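Local structure of plasmodesmata-located protein 8 (Arabidopsis thaliana, 6GRF) at residues Q67-L72 against Y167-G172. The protein probably modulates cell-to-cell trafficking at plasmodesmata and carries two tandem DUF26 (Gnk2-homologous) domains in its extracellular region. Residues are numbered along the deposited sequence; the frame is centred on the assembly and turned at random.
Sequences QCRDDL and YAQCVG
Arg69 meets the Tyr167 ring across the contact with NH1, while its NH2 forms a salt bridge with Asp71 OD2 (2.7 Å) within its own turn, although Asp71 is poorly ordered. NH1 lies over the centre of the Tyr167 ring, 3.0 Å above its plane. Arg69 CZ stands 4.0 Å from the ring centroid and 25° off the normal, which meets the geometry of a cation-pi contact. The guanidinium and ring planes are inclined by 32°, so the group tips onto the ring through NH1 instead of stacking flat. A bend at chi3 turns the end of the arginine chain toward the tyrosine, and Tyr167 presents its ring with CG anti to the backbone N (chi1 -175°). The type I turn from Arg69 to Leu72 brings Asp71 round to the same ring, with OD1 3.4 Å from Tyr167 OH. This nearby carboxylate would be expected to offset part of the arginine charge.

Farther along, the side-chain amide of Gln169 comes alongside the Arg69-Asp70 backbone and the Asp70 carboxylate, and the amides of Gln67 and Gln169 lie nearly parallel. An apolar touch, Gln67 CB to Val171 CG1 (4.3 Å), accompanies them. Tyr208 of strand 207-213 packs against Arg69, Tyr167 and Gln169. Strands 62-68 and 164-170 occupy equivalent places in two five-stranded antiparallel sheets of order 1-4-5-3-2, and Cys68 and Cys170 form matching disulfides with Cys77 and Cys179. The contact thus joins corresponding strand ends of two DUF26 domains, an arrangement belonging to the tandem DUF26 ectodomain.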
loop_
_atom_site.group_PDB
_atom_site.type_symbol
_atom_site.label_atom_id
_atom_site.label_comp_id
_atom_site.label_asym_id
_atom_site.label_seq_id
_atom_site.Cartn_x
_atom_site.Cartn_y
_atom_site.Cartn_z
ATOM N N GLN A 67 -5.020 3.688 3.831
ATOM C CA GLN A 67 -5.224 4.302 2.520
ATOM C C GLN A 67 -6.145 3.370 1.732
ATOM O O GLN A 67 -5.766 2.236 1.486
ATOM C CB GLN A 67 -3.865 4.517 1.845
ATOM C CG GLN A 67 -3.955 5.096 0.444
ATOM C CD GLN A 67 -4.484 6.511 0.474
ATOM O OE1 GLN A 67 -5.621 6.785 0.089
ATOM N NE2 GLN A 67 -3.656 7.428 0.914
ATOM N N CYS A 68 -7.352 3.839 1.400
ATOM C CA CYS A 68 -8.219 3.138 0.460
ATOM C C CYS A 68 -7.833 3.529 -0.969
ATOM O O CYS A 68 -7.236 4.575 -1.195
ATOM C CB CYS A 68 -9.690 3.463 0.680
ATOM S SG CYS A 68 -10.313 2.854 2.268
ATOM N N ARG A 69 -8.191 2.674 -1.928
ATOM C CA ARG A 69 -8.115 3.052 -3.325
ATOM C C ARG A 69 -8.942 4.329 -3.508
ATOM O O ARG A 69 -10.116 4.353 -3.183
ATOM C CB ARG A 69 -8.594 1.909 -4.222
ATOM C CG ARG A 69 -7.468 1.023 -4.733
ATOM C CD ARG A 69 -7.971 -0.135 -5.583
ATOM N NE ARG A 69 -8.566 0.281 -6.841
ATOM C CZ ARG A 69 -7.907 0.367 -7.997
ATOM N NH1 ARG A 69 -6.589 0.256 -8.011
ATOM N NH2 ARG A 69 -8.561 0.553 -9.135
ATOM N N ASP A 70 -8.295 5.381 -4.019
ATOM C CA ASP A 70 -8.896 6.708 -4.177
ATOM C C ASP A 70 -10.014 6.702 -5.230
ATOM O O ASP A 70 -10.779 7.650 -5.295
ATOM C CB ASP A 70 -7.843 7.749 -4.576
ATOM C CG ASP A 70 -7.248 8.541 -3.424
ATOM O OD1 ASP A 70 -8.002 8.871 -2.483
ATOM O OD2 ASP A 70 -6.032 8.835 -3.481
ATOM N N ASP A 71 -10.092 5.656 -6.060
ATOM C CA ASP A 71 -11.112 5.579 -7.120
ATOM C C ASP A 71 -12.322 4.753 -6.654
ATOM O O ASP A 71 -13.077 4.248 -7.488
ATOM C CB ASP A 71 -10.531 5.031 -8.432
ATOM C CG ASP A 71 -9.870 3.664 -8.317
ATOM O OD1 ASP A 71 -9.422 3.323 -7.210
ATOM O OD2 ASP A 71 -9.798 2.955 -9.338
ATOM N N LEU A 72 -12.526 4.644 -5.336
ATOM C CA LEU A 72 -13.639 3.861 -4.781
ATOM C C LEU A 72 -14.508 4.728 -3.865
ATOM O O LEU A 72 -14.055 5.736 -3.321
ATOM C CB LEU A 72 -13.086 2.644 -4.034
ATOM C CG LEU A 72 -12.672 1.464 -4.918
ATOM C CD1 LEU A 72 -12.342 0.249 -4.063
ATOM C CD2 LEU A 72 -13.747 1.121 -5.947
ATOM N N TYR A 167 -1.673 1.321 -13.123
ATOM C CA TYR A 167 -2.262 1.969 -11.963
ATOM C C TYR A 167 -1.140 2.204 -10.949
ATOM O O TYR A 167 -0.294 1.320 -10.727
ATOM C CB TYR A 167 -3.393 1.126 -11.370
ATOM C CG TYR A 167 -4.118 1.795 -10.235
ATOM C CD1 TYR A 167 -3.599 1.784 -8.947
ATOM C CD2 TYR A 167 -5.298 2.485 -10.453
ATOM C CE1 TYR A 167 -4.240 2.431 -7.904
ATOM C CE2 TYR A 167 -5.954 3.137 -9.418
ATOM C CZ TYR A 167 -5.427 3.097 -8.140
ATOM O OH TYR A 167 -6.063 3.725 -7.112
ATOM N N ALA A 168 -1.091 3.420 -10.416
ATOM C CA ALA A 168 -0.184 3.758 -9.322
ATOM C C ALA A 168 -0.923 4.592 -8.273
ATOM O O ALA A 168 -1.845 5.336 -8.590
ATOM C CB ALA A 168 1.028 4.495 -9.829
ATOM N N GLN A 169 -0.480 4.437 -7.024
ATOM C CA GLN A 169 -1.089 5.069 -5.855
ATOM C C GLN A 169 0.053 5.418 -4.897
ATOM O O GLN A 169 0.918 4.578 -4.652
ATOM C CB GLN A 169 -2.123 4.109 -5.255
ATOM C CG GLN A 169 -2.644 4.466 -3.863
ATOM C CD GLN A 169 -3.999 5.132 -3.885
ATOM O OE1 GLN A 169 -4.124 6.320 -3.578
ATOM N NE2 GLN A 169 -5.024 4.388 -4.264
ATOM N N CYS A 170 0.077 6.678 -4.446
ATOM C CA CYS A 170 0.900 7.116 -3.306
ATOM C C CYS A 170 0.054 7.151 -2.034
ATOM O O CYS A 170 -1.078 7.658 -2.052
ATOM C CB CYS A 170 1.468 8.507 -3.531
ATOM S SG CYS A 170 2.892 8.488 -4.644
ATOM N N VAL A 171 0.629 6.671 -0.929
ATOM C CA VAL A 171 -0.036 6.753 0.367
ATOM C C VAL A 171 -0.065 8.228 0.788
ATOM O O VAL A 171 0.899 8.939 0.618
ATOM C CB VAL A 171 0.640 5.846 1.409
ATOM C CG1 VAL A 171 0.005 6.005 2.780
ATOM C CG2 VAL A 171 0.592 4.390 0.977
ATOM N N GLY A 172 -1.189 8.649 1.369
ATOM C CA GLY A 172 -1.555 10.059 1.575
ATOM C C GLY A 172 -0.707 10.797 2.608
ATOM O O GLY A 172 -0.944 11.964 2.806
#